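Local atomic coordinates of outer membrane protein Omp121 (Bacteroides thetaiotaomicron, PDB entry 5FQ8), a protein that belongs to the TonB-dependent receptors and probably imports nutrients across the bacterial outer membrane through a plugged beta-barrel. Residues S258-G263 and D269-F274; M462-M467 and N473-V478; D496-T501 and L505-K510; T846-R851 and K885-G890. All blocks are in the same frame, centred on the assembly; numbering follows the deposited sequence.

Contact 1 of 4, residues S258-G263 and D269-F274; sequences SLSFNG and DYYVSF. With KR0 (3-decanoyloxypropyl decanoate), chain Q.
Leu259 and Phe274 form a hydrogen-bonded antiparallel pair: Leu259 N gives a nearly straight bond (169°) to Phe274 O at 2.9 Å, and Phe274 N answers with one to Leu259 O. The same two-bond exchange recurs at Phe261 and Val272, where Val272 N lies 2.9 Å from Phe261 O. Between these pairs Ser260 stands opposite Ser273, their CB atoms 4.1 Å apart. Alpha hydrogens add CH···O contacts, such as that from Ser273 CA to Leu259 O. Diagonally across the strands, Tyr271 leans its ring toward Ser260, and the two hydroxyls, Tyr271 OH and Ser260 OG, share a weak bond of 3.3 Å; one face of that ring also lies above Phe261 O. The alternation of hydrogen-bonded and non-hydrogen-bonded pairs belongs to an antiparallel beta hairpin, here strands 252-264 and 268-280 of the barrel wall. Ser260, Tyr271 and Ser273 point to the plug side, where Ser273 OG bonds Asp137 and Ser258 OG bonds Asp136. Leu259, Phe261, Val272 and Phe274 point the other way. Phe261 and Val272 there pack on Phe388 of the second subunit, while Phe274 meets lipid. With CG swung opposite the backbone N (chi1 163°), Phe274 turns one ring face to an acyl chain of 3-decanoyloxypropyl decanoate, whose C14 lies offset toward the rim, 3.4 Å from Phe274 CZ. An alanine here would remove that aromatic platform and is likely to leave the acyl chain without its flat support. Strands 177-188 and 289-303 flank the hairpin, extending its backbone ladder in both directions.

Contact 2 of 4, residues M462-M467 and N473-V478; sequences MVNFNM and NINALV
The Phe465 ring presents its edge to Ala476, whose CB lies near the ring plane; the two CB atoms are 4.2 Å apart. The same ring stacks with that of Phe398 on the neighbouring strand, so this aromatic spans beyond the hairpin. On the other side of the sheet, the amides of Asn464 and Asn475 meet with their planes 60° apart. Asn464 ND2 donates to Asn475 OD1 at 2.8 Å, the bond tilted out of the Asn464 amide plane. This is a diagonal link, because Asn464 stands directly opposite Leu477. The torsion of Asn464 (chi1 -170°) directs its amide over the partner strand, where ND2 also passes 3.7 Å from Leu477 CG. An alanine in place of this asparagine would probably leave Asn475 OD1 without this donor and its amide less firmly oriented. Apolar contacts mark the far end: Leu477 CD2 reaches Met462 CB at 3.7 Å, and on the Phe465 side Val463 CG1 and Val478 CB lie alongside each other. Beneath the side chains run three hydrogen-bonded pairs, Val463 with Val478, Phe465 with Ala476 and Met467 with Ile474; Val463 N to Val478 O measures 2.7 Å. Leu477 touches Leu152 of the plug, which places the asparagine face toward the barrel interior. Largely polar on that inner face, where Leu477 is the exception, and apolar on the outer one, strands 446-469 and 472-495 form a hairpin with a tight turn, typical of an outer-membrane beta-barrel.

Contact 3 of 4, residues D496-T501 and L505-K510; sequences DLTIPT and LKNSGK
Asn507 and Ile499 meet through an amide laid against a backbone. Asn507 OD1 accepts from Ile499 N at 2.9 Å in a fairly straight bond (162°), the donor tilted from the carbonyl plane, while ND2 turns to Ile499 O. That second bond is modelled very short, as is the one from Thr498 N to Asn507 O, so their lengths carry little weight, though the arrangement is consistent with one side chain pairing with both the N-H and the C=O of Ile499. With CG opposite the backbone N (chi1 -156°), the amide reaches across the gap instead of folding back along its own segment. Each end has a further partner: ND2 also bonds Trp502 O, and OD1 takes Tyr629 OH of the second subunit. Carbon contacts frame the amide, with Leu497 CB 3.6 Å from Asn507 ND2 and Ile499 CB 3.5 Å from Asn507 OD1. A separate polar element lies at Ser508, whose OG accepts from Lys510 N at 3.0 Å, an ST turn; the same hydroxyl bonds Asn495 O. Charge plays a lesser part. Asp496 CB and Lys510 CG come within 4.2 Å, yet Asp496 OD2 and Lys510 NZ stay 5.8 Å apart, a loose attraction at most. Thr498 OG1 bonds Asn627 of the second subunit. Here side chain-to-backbone bonds take the place of a strand ladder in an irregular loop, which joins barrel strands 472-495 and 513-534 and packs against the second subunit and the chain of another protein.

Contact 4 of 4, residues T846-R851 and K885-G890; sequences TAYNDR and KYWGDG. With CA (calcium ion), chain N.
The loop that supplies the calcium ligand Asp850 packs on helix 880-889 by way of Trp887, which meets Thr846 and Tyr848. Thr846 CA sits squarely over the five-membered ring of Trp887, 3.9 Å from its centroid and only 5° off the normal, a CH-pi contact. Tyr886 CD2 covers the opposite face of the indole. Thr846 CG2 adds a touch on Trp887 CB at 3.9 Å. Tyr848 comes from the indole's six-membered end: its CB packs on CZ2, its CG lies at the indole edge in plane, and the two rings stand obliquely with planes 64° apart. Behind this apolar front, Arg851 holds Thr846 side-on with two nitrogens, NE to Thr846 O at 3.1 Å and NH2 to Thr846 OG1 at 2.7 Å, folding the loop back on itself. A type I turn from Ala847 to Asp850 then carries the carboxylate to the metal: Asp850 OD1 binds calcium at 2.0 Å and OD2 at 2.8 Å, with a water at 2.3 Å. Asp850 OD2 also bonds a basic side chain on the chain of another protein. The chemistry is thus divided, with dispersion and CH-pi forces seating the loop on the helix while its polar and charged groups serve the fold-back and the ion.

In the fold
Contacts 1 and 2 are hairpins of the same barrel wall, their centres about 33 Å apart, and both rest on backbone ladders. They differ in setting: contact 1 is buried between plug, lipid and the second subunit, whereas contact 2 lies at the surface with no other protein chain touching it. Contacts 3 and 4 belong to loops and a short helix, partly buried, where regular pairing gives way to side chains. In contact 3 an asparagine amide does much of the bonding; in contact 4 an indole does the packing, while the same loop binds calcium through Asp850. Contacts 1 and 3 share the second subunit, and contacts 3 and 4 reach chains of other proteins.

Contact 1 of 4, residues S258-G263 and D269-F274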
# COMPACT_ATOMS: atom_id res chain seq x y z
N SER B 258 32.68 21.57 -6.89
CA SER B 258 33.18 21.26 -5.56
C SER B 258 33.94 22.45 -4.99
O SER B 258 34.78 23.03 -5.68
CB SER B 258 34.07 20.04 -5.58
OG SER B 258 34.67 19.85 -4.32
N LEU B 259 33.67 22.78 -3.73
CA LEU B 259 34.30 23.89 -3.03
C LEU B 259 34.84 23.42 -1.69
O LEU B 259 34.33 22.46 -1.12
CB LEU B 259 33.29 25.02 -2.82
CG LEU B 259 33.69 26.47 -3.00
CD1 LEU B 259 33.97 26.72 -4.44
CD2 LEU B 259 32.54 27.33 -2.56
N SER B 260 35.85 24.10 -1.17
CA SER B 260 36.31 23.78 0.17
C SER B 260 36.93 25.02 0.81
O SER B 260 37.46 25.88 0.12
CB SER B 260 37.30 22.62 0.16
OG SER B 260 38.59 23.07 -0.13
N PHE B 261 36.84 25.10 2.14
CA PHE B 261 37.32 26.23 2.93
C PHE B 261 38.15 25.72 4.10
O PHE B 261 37.71 24.82 4.82
CB PHE B 261 36.17 27.09 3.47
CG PHE B 261 35.35 27.76 2.41
CD1 PHE B 261 34.31 27.08 1.80
CD2 PHE B 261 35.58 29.07 2.04
CE1 PHE B 261 33.54 27.68 0.84
CE2 PHE B 261 34.81 29.68 1.08
CZ PHE B 261 33.78 28.98 0.48
N ASN B 262 39.30 26.33 4.32
CA ASN B 262 40.37 25.73 5.09
C ASN B 262 41.12 26.81 5.86
O ASN B 262 41.16 27.98 5.46
CB ASN B 262 41.31 24.98 4.13
CG ASN B 262 42.50 24.36 4.81
OD1 ASN B 262 42.67 24.42 6.02
ND2 ASN B 262 43.35 23.74 4.01
N GLY B 263 41.74 26.40 6.96
CA GLY B 263 42.51 27.33 7.77
C GLY B 263 42.90 26.64 9.04
O GLY B 263 42.34 25.61 9.40
N ASP B 269 42.14 23.78 13.92
CA ASP B 269 42.01 23.73 12.47
C ASP B 269 40.54 23.62 12.12
O ASP B 269 39.71 23.29 12.96
CB ASP B 269 42.80 22.58 11.86
CG ASP B 269 42.44 21.25 12.44
OD1 ASP B 269 41.33 20.79 12.16
OD2 ASP B 269 43.25 20.65 13.16
N TYR B 270 40.22 23.91 10.86
CA TYR B 270 38.83 24.00 10.44
C TYR B 270 38.75 23.74 8.95
O TYR B 270 39.43 24.41 8.17
CB TYR B 270 38.27 25.36 10.79
CG TYR B 270 36.77 25.43 10.83
CD1 TYR B 270 36.03 24.46 11.50
CD2 TYR B 270 36.09 26.48 10.22
CE1 TYR B 270 34.66 24.53 11.55
CE2 TYR B 270 34.72 26.55 10.27
CZ TYR B 270 34.01 25.57 10.93
OH TYR B 270 32.64 25.62 10.99
N TYR B 271 37.92 22.77 8.55
CA TYR B 271 37.69 22.43 7.16
C TYR B 271 36.19 22.39 6.91
O TYR B 271 35.44 21.87 7.73
CB TYR B 271 38.33 21.09 6.82
CG TYR B 271 38.59 20.85 5.35
CD1 TYR B 271 37.58 20.45 4.50
CD2 TYR B 271 39.85 21.03 4.82
CE1 TYR B 271 37.81 20.23 3.17
CE2 TYR B 271 40.09 20.82 3.49
CZ TYR B 271 39.06 20.42 2.67
OH TYR B 271 39.29 20.19 1.33
N VAL B 272 35.75 22.95 5.78
CA VAL B 272 34.34 22.96 5.40
C VAL B 272 34.26 22.86 3.89
O VAL B 272 34.89 23.64 3.18
CB VAL B 272 33.62 24.23 5.88
CG1 VAL B 272 32.24 24.31 5.27
CG2 VAL B 272 33.51 24.25 7.37
N SER B 273 33.47 21.91 3.39
CA SER B 273 33.44 21.57 1.97
C SER B 273 32.02 21.35 1.49
O SER B 273 31.10 21.15 2.28
CB SER B 273 34.25 20.32 1.70
OG SER B 273 33.70 19.25 2.42
N PHE B 274 31.87 21.35 0.17
CA PHE B 274 30.59 21.14 -0.49
C PHE B 274 30.86 20.53 -1.85
O PHE B 274 31.78 20.94 -2.55
CB PHE B 274 29.84 22.46 -0.66
CG PHE B 274 28.73 22.41 -1.67
CD1 PHE B 274 27.47 21.98 -1.30
CD2 PHE B 274 28.93 22.82 -2.97
CE1 PHE B 274 26.44 21.95 -2.20
CE2 PHE B 274 27.89 22.78 -3.88
CZ PHE B 274 26.64 22.34 -3.49
C1 KR0 Q . 15.15 28.58 -3.78
O1 KR0 Q . 16.52 28.67 -4.15
C2 KR0 Q . 15.17 27.76 -2.50
C3 KR0 Q . 15.75 26.37 -2.74
C4 KR0 Q . 21.43 24.19 -4.47
O4 KR0 Q . 17.17 26.31 -2.71
C5 KR0 Q . 17.79 25.20 -3.43
C6 KR0 Q . 22.29 25.44 -4.21
C7 KR0 Q . 17.14 29.87 -4.69
C8 KR0 Q . 23.71 25.05 -3.75
O8 KR0 Q . 17.08 24.53 -4.14
C9 KR0 Q . 24.66 26.21 -3.43
O9 KR0 Q . 17.02 30.92 -4.08
C10 KR0 Q . 19.26 24.88 -3.30
C11 KR0 Q . 19.92 24.46 -4.62
C12 KR0 Q . 17.94 29.81 -5.97
C13 KR0 Q . 19.35 29.28 -5.72
C14 KR0 Q . 26.01 25.67 -2.95
C15 KR0 Q . 26.86 26.66 -2.16
C16 KR0 Q . 27.56 25.98 -1.01
C17 KR0 Q . 20.29 30.34 -5.17
C18 KR0 Q . 21.27 29.74 -4.17
C19 KR0 Q . 22.69 29.60 -4.73
C20 KR0 Q . 23.62 30.70 -4.21
C21 KR0 Q . 25.10 30.36 -4.40
C22 KR0 Q . 26.00 31.48 -3.88
C23 KR0 Q . 27.49 31.17 -3.95

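Contact 2 of 4, residues M462-M467 and N473-V478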
# COMPACT_ATOMS: atom_id res chain seq x y z
N MET B 462 38.96 4.35 25.10
CA MET B 462 40.29 3.76 24.99
C MET B 462 41.25 4.43 25.95
O MET B 462 41.05 5.56 26.39
CB MET B 462 40.85 3.90 23.57
CG MET B 462 39.93 3.43 22.49
SD MET B 462 40.56 3.92 20.90
CE MET B 462 39.38 3.19 19.82
N VAL B 463 42.33 3.73 26.25
CA VAL B 463 43.46 4.31 26.96
C VAL B 463 44.75 3.81 26.31
O VAL B 463 44.94 2.60 26.14
CB VAL B 463 43.43 3.97 28.46
CG1 VAL B 463 43.31 2.49 28.67
CG2 VAL B 463 44.68 4.49 29.14
N ASN B 464 45.61 4.74 25.93
CA ASN B 464 46.87 4.42 25.29
C ASN B 464 48.03 4.72 26.23
O ASN B 464 47.97 5.64 27.04
CB ASN B 464 47.05 5.20 23.99
CG ASN B 464 48.22 4.70 23.17
OD1 ASN B 464 49.29 5.30 23.19
ND2 ASN B 464 48.03 3.59 22.48
N PHE B 465 49.09 3.93 26.10
CA PHE B 465 50.29 4.08 26.92
C PHE B 465 51.50 3.90 26.03
O PHE B 465 51.66 2.85 25.42
CB PHE B 465 50.29 3.06 28.05
CG PHE B 465 51.57 2.98 28.79
CD1 PHE B 465 52.14 4.11 29.34
CD2 PHE B 465 52.19 1.76 28.98
CE1 PHE B 465 53.31 4.03 30.05
CE2 PHE B 465 53.37 1.68 29.68
CZ PHE B 465 53.93 2.81 30.22
N ASN B 466 52.35 4.93 25.95
CA ASN B 466 53.50 4.90 25.04
C ASN B 466 54.73 5.42 25.76
O ASN B 466 54.80 6.61 26.10
CB ASN B 466 53.22 5.72 23.79
CG ASN B 466 54.24 5.49 22.71
OD1 ASN B 466 55.41 5.26 22.99
ND2 ASN B 466 53.81 5.54 21.46
N MET B 467 55.72 4.55 25.96
CA MET B 467 56.90 4.93 26.72
C MET B 467 58.16 4.23 26.21
O MET B 467 58.18 2.99 26.15
CB MET B 467 56.71 4.59 28.19
CG MET B 467 57.99 4.65 28.98
SD MET B 467 57.92 3.65 30.45
CE MET B 467 57.11 4.76 31.59
N ASN B 473 60.68 0.22 22.90
CA ASN B 473 59.54 1.11 22.93
C ASN B 473 58.31 0.28 23.18
O ASN B 473 58.16 -0.80 22.61
CB ASN B 473 59.40 1.90 21.62
CG ASN B 473 58.73 3.23 21.83
OD1 ASN B 473 57.97 3.41 22.78
ND2 ASN B 473 59.01 4.18 20.94
N ILE B 474 57.44 0.78 24.05
CA ILE B 474 56.23 0.09 24.46
C ILE B 474 55.04 0.95 24.08
O ILE B 474 55.04 2.15 24.37
CB ILE B 474 56.24 -0.19 25.98
CG1 ILE B 474 57.56 -0.81 26.38
CG2 ILE B 474 55.12 -1.12 26.35
CD1 ILE B 474 57.66 -1.06 27.84
N ASN B 475 54.05 0.36 23.44
CA ASN B 475 52.79 1.05 23.17
C ASN B 475 51.64 0.10 23.45
O ASN B 475 51.42 -0.86 22.70
CB ASN B 475 52.73 1.56 21.73
CG ASN B 475 51.55 2.48 21.50
OD1 ASN B 475 50.42 2.17 21.88
ND2 ASN B 475 51.80 3.63 20.89
N ALA B 476 50.91 0.36 24.53
CA ALA B 476 49.74 -0.42 24.91
C ALA B 476 48.47 0.37 24.62
O ALA B 476 48.47 1.60 24.63
CB ALA B 476 49.79 -0.79 26.39
N LEU B 477 47.40 -0.36 24.33
CA LEU B 477 46.09 0.23 24.08
C LEU B 477 45.04 -0.70 24.66
O LEU B 477 44.99 -1.87 24.28
CB LEU B 477 45.85 0.45 22.59
CG LEU B 477 44.91 1.57 22.11
CD1 LEU B 477 44.76 1.52 20.61
CD2 LEU B 477 43.55 1.48 22.75
N VAL B 478 44.21 -0.18 25.56
CA VAL B 478 43.08 -0.90 26.12
C VAL B 478 41.81 -0.13 25.79
O VAL B 478 41.77 1.09 25.95
CB VAL B 478 43.22 -1.08 27.65
CG1 VAL B 478 41.91 -1.45 28.25
CG2 VAL B 478 44.23 -2.14 27.95

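Contact 3 of 4, residues D496-T501 and L505-K510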
# COMPACT_ATOMS: atom_id res chain seq x y z
N ASP B 496 -3.62 -1.69 -10.22
CA ASP B 496 -4.83 -1.45 -11.00
C ASP B 496 -5.29 -0.00 -10.83
O ASP B 496 -6.21 0.30 -10.08
CB ASP B 496 -5.92 -2.46 -10.61
CG ASP B 496 -6.89 -2.72 -11.71
OD1 ASP B 496 -7.33 -1.75 -12.36
OD2 ASP B 496 -7.21 -3.90 -11.93
N LEU B 497 -4.61 0.89 -11.55
CA LEU B 497 -4.77 2.32 -11.35
C LEU B 497 -6.07 2.81 -11.97
O LEU B 497 -6.42 2.42 -13.08
CB LEU B 497 -3.58 3.07 -11.93
CG LEU B 497 -2.25 2.58 -11.39
CD1 LEU B 497 -1.11 3.34 -12.03
CD2 LEU B 497 -2.22 2.71 -9.89
N THR B 498 -6.78 3.67 -11.25
CA THR B 498 -8.06 4.13 -11.76
C THR B 498 -7.87 5.11 -12.91
O THR B 498 -8.32 4.86 -14.03
CB THR B 498 -8.89 4.77 -10.64
OG1 THR B 498 -9.20 3.78 -9.66
CG2 THR B 498 -10.16 5.30 -11.20
N ILE B 499 -7.21 6.23 -12.65
CA ILE B 499 -6.70 7.11 -13.69
C ILE B 499 -5.39 6.50 -14.17
O ILE B 499 -4.48 6.30 -13.36
CB ILE B 499 -6.51 8.54 -13.18
CG1 ILE B 499 -7.86 9.21 -13.03
CG2 ILE B 499 -5.72 9.35 -14.15
CD1 ILE B 499 -7.85 10.27 -12.07
N PRO B 500 -5.27 6.18 -15.46
CA PRO B 500 -4.18 5.30 -15.91
C PRO B 500 -2.80 5.79 -15.57
O PRO B 500 -1.93 4.98 -15.24
CB PRO B 500 -4.39 5.25 -17.42
CG PRO B 500 -5.83 5.50 -17.61
CD PRO B 500 -6.18 6.51 -16.56
N THR B 501 -2.58 7.10 -15.61
CA THR B 501 -1.24 7.66 -15.53
C THR B 501 -0.87 8.17 -14.16
O THR B 501 0.31 8.22 -13.82
CB THR B 501 -1.13 8.77 -16.58
OG1 THR B 501 -0.86 8.17 -17.85
CG2 THR B 501 -0.06 9.74 -16.25
N LEU B 505 -1.38 6.47 -4.19
CA LEU B 505 -2.06 5.42 -3.45
C LEU B 505 -3.57 5.56 -3.45
O LEU B 505 -4.26 4.60 -3.10
CB LEU B 505 -1.55 5.40 -2.02
CG LEU B 505 -0.07 5.07 -1.94
CD1 LEU B 505 0.46 5.29 -0.56
CD2 LEU B 505 0.12 3.64 -2.36
N LYS B 506 -4.11 6.71 -3.81
CA LYS B 506 -5.55 6.87 -3.95
C LYS B 506 -6.07 6.35 -5.28
O LYS B 506 -7.28 6.24 -5.43
CB LYS B 506 -5.95 8.33 -3.84
CG LYS B 506 -5.98 8.88 -2.45
CD LYS B 506 -6.32 10.35 -2.48
CE LYS B 506 -5.08 11.21 -2.50
NZ LYS B 506 -5.38 12.59 -2.02
N ASN B 507 -5.19 6.06 -6.23
CA ASN B 507 -5.62 5.84 -7.61
C ASN B 507 -5.98 4.40 -7.90
O ASN B 507 -5.74 3.92 -9.00
CB ASN B 507 -4.55 6.32 -8.57
CG ASN B 507 -5.10 6.66 -9.93
OD1 ASN B 507 -6.23 7.09 -10.05
ND2 ASN B 507 -4.30 6.47 -10.96
N SER B 508 -6.58 3.68 -6.96
CA SER B 508 -6.92 2.28 -7.20
C SER B 508 -8.22 1.95 -6.50
O SER B 508 -8.45 2.37 -5.36
CB SER B 508 -5.82 1.36 -6.69
OG SER B 508 -6.27 0.02 -6.64
N GLY B 509 -9.06 1.16 -7.17
CA GLY B 509 -10.27 0.67 -6.55
C GLY B 509 -10.10 -0.73 -6.01
O GLY B 509 -11.07 -1.46 -5.86
N LYS B 510 -8.88 -1.11 -5.72
CA LYS B 510 -8.59 -2.45 -5.24
C LYS B 510 -7.80 -2.36 -3.95
O LYS B 510 -7.37 -1.28 -3.53
CB LYS B 510 -7.83 -3.24 -6.29
CG LYS B 510 -8.61 -3.38 -7.57
CD LYS B 510 -8.72 -4.83 -7.97
CE LYS B 510 -10.00 -5.08 -8.74
NZ LYS B 510 -11.19 -5.15 -7.84

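Contact 4 of 4, residues T846-R851 and K885-G890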
# COMPACT_ATOMS: atom_id res chain seq x y z
N THR B 846 24.68 -16.17 -34.93
CA THR B 846 23.54 -16.91 -35.45
C THR B 846 23.51 -16.92 -36.96
O THR B 846 22.66 -17.62 -37.54
CB THR B 846 22.22 -16.34 -34.91
OG1 THR B 846 21.94 -15.08 -35.51
CG2 THR B 846 22.28 -16.19 -33.40
N ALA B 847 24.39 -16.19 -37.62
CA ALA B 847 24.49 -16.26 -39.07
C ALA B 847 25.36 -17.42 -39.53
O ALA B 847 25.80 -17.41 -40.67
CB ALA B 847 25.01 -14.93 -39.60
N TYR B 848 25.50 -18.44 -38.70
CA TYR B 848 26.61 -19.39 -38.78
C TYR B 848 26.73 -20.08 -40.13
O TYR B 848 27.80 -20.08 -40.74
CB TYR B 848 26.46 -20.42 -37.67
CG TYR B 848 27.18 -21.72 -37.89
CD1 TYR B 848 28.54 -21.82 -37.70
CD2 TYR B 848 26.48 -22.86 -38.25
CE1 TYR B 848 29.19 -22.99 -37.88
CE2 TYR B 848 27.13 -24.04 -38.42
CZ TYR B 848 28.48 -24.10 -38.24
OH TYR B 848 29.15 -25.28 -38.42
N ASN B 849 25.69 -20.74 -40.60
CA ASN B 849 25.85 -21.53 -41.80
C ASN B 849 25.21 -20.86 -42.99
O ASN B 849 24.71 -21.52 -43.89
CB ASN B 849 25.27 -22.92 -41.58
CG ASN B 849 25.76 -23.92 -42.59
OD1 ASN B 849 26.89 -24.37 -42.53
ND2 ASN B 849 24.89 -24.30 -43.52
N ASP B 850 25.22 -19.53 -43.01
CA ASP B 850 24.38 -18.77 -43.92
C ASP B 850 22.93 -19.22 -43.76
O ASP B 850 22.10 -19.06 -44.66
CB ASP B 850 24.85 -18.90 -45.36
CG ASP B 850 26.29 -18.45 -45.53
OD1 ASP B 850 27.11 -18.72 -44.63
OD2 ASP B 850 26.56 -17.87 -46.60
N ARG B 851 22.65 -19.80 -42.60
CA ARG B 851 21.32 -20.19 -42.19
C ARG B 851 20.70 -21.19 -43.16
O ARG B 851 19.48 -21.29 -43.27
CB ARG B 851 20.45 -18.96 -41.97
CG ARG B 851 20.75 -18.32 -40.64
CD ARG B 851 19.89 -17.12 -40.37
NE ARG B 851 20.31 -16.47 -39.14
CZ ARG B 851 19.88 -15.28 -38.76
NH1 ARG B 851 19.02 -14.63 -39.50
NH2 ARG B 851 20.31 -14.75 -37.62
N LYS B 885 15.53 -21.99 -33.63
CA LYS B 885 15.46 -22.64 -32.33
C LYS B 885 16.79 -23.27 -31.95
O LYS B 885 17.11 -23.37 -30.76
CB LYS B 885 14.34 -23.68 -32.33
CG LYS B 885 14.21 -24.47 -31.06
CD LYS B 885 13.12 -25.50 -31.17
CE LYS B 885 12.91 -26.20 -29.83
NZ LYS B 885 11.53 -26.73 -29.70
N TYR B 886 17.60 -23.67 -32.94
CA TYR B 886 18.94 -24.16 -32.65
C TYR B 886 19.73 -23.12 -31.88
O TYR B 886 20.39 -23.43 -30.88
CB TYR B 886 19.65 -24.51 -33.95
CG TYR B 886 21.06 -24.99 -33.75
CD1 TYR B 886 21.33 -26.05 -32.91
CD2 TYR B 886 22.12 -24.40 -34.42
CE1 TYR B 886 22.61 -26.50 -32.73
CE2 TYR B 886 23.40 -24.85 -34.24
CZ TYR B 886 23.64 -25.90 -33.39
OH TYR B 886 24.91 -26.38 -33.20
N TRP B 887 19.65 -21.87 -32.31
CA TRP B 887 20.43 -20.82 -31.68
C TRP B 887 19.78 -20.32 -30.40
O TRP B 887 20.48 -19.99 -29.45
CB TRP B 887 20.65 -19.69 -32.67
CG TRP B 887 21.56 -20.11 -33.75
CD1 TRP B 887 21.26 -20.33 -35.05
CD2 TRP B 887 22.93 -20.44 -33.60
NE1 TRP B 887 22.37 -20.75 -35.73
CE2 TRP B 887 23.41 -20.82 -34.85
CE3 TRP B 887 23.81 -20.42 -32.52
CZ2 TRP B 887 24.71 -21.19 -35.05
CZ3 TRP B 887 25.12 -20.79 -32.73
CH2 TRP B 887 25.55 -21.16 -33.98
N GLY B 888 18.45 -20.28 -30.36
CA GLY B 888 17.80 -19.85 -29.14
C GLY B 888 18.17 -20.74 -27.97
O GLY B 888 18.38 -20.26 -26.86
N ASP B 889 18.26 -22.05 -28.21
CA ASP B 889 18.58 -22.96 -27.13
C ASP B 889 20.05 -22.94 -26.80
O ASP B 889 20.45 -23.41 -25.73
CB ASP B 889 18.16 -24.39 -27.47
CG ASP B 889 16.69 -24.52 -27.78
OD1 ASP B 889 15.90 -23.68 -27.34
OD2 ASP B 889 16.33 -25.49 -28.46
N GLY B 890 20.87 -22.39 -27.69
CA GLY B 890 22.28 -22.21 -27.42
C GLY B 890 23.14 -23.14 -28.23
O GLY B 890 24.22 -23.55 -27.77
CA CA N . 27.96 -16.91 -44.43
O HOH W 1 29.45 -15.67 -43.22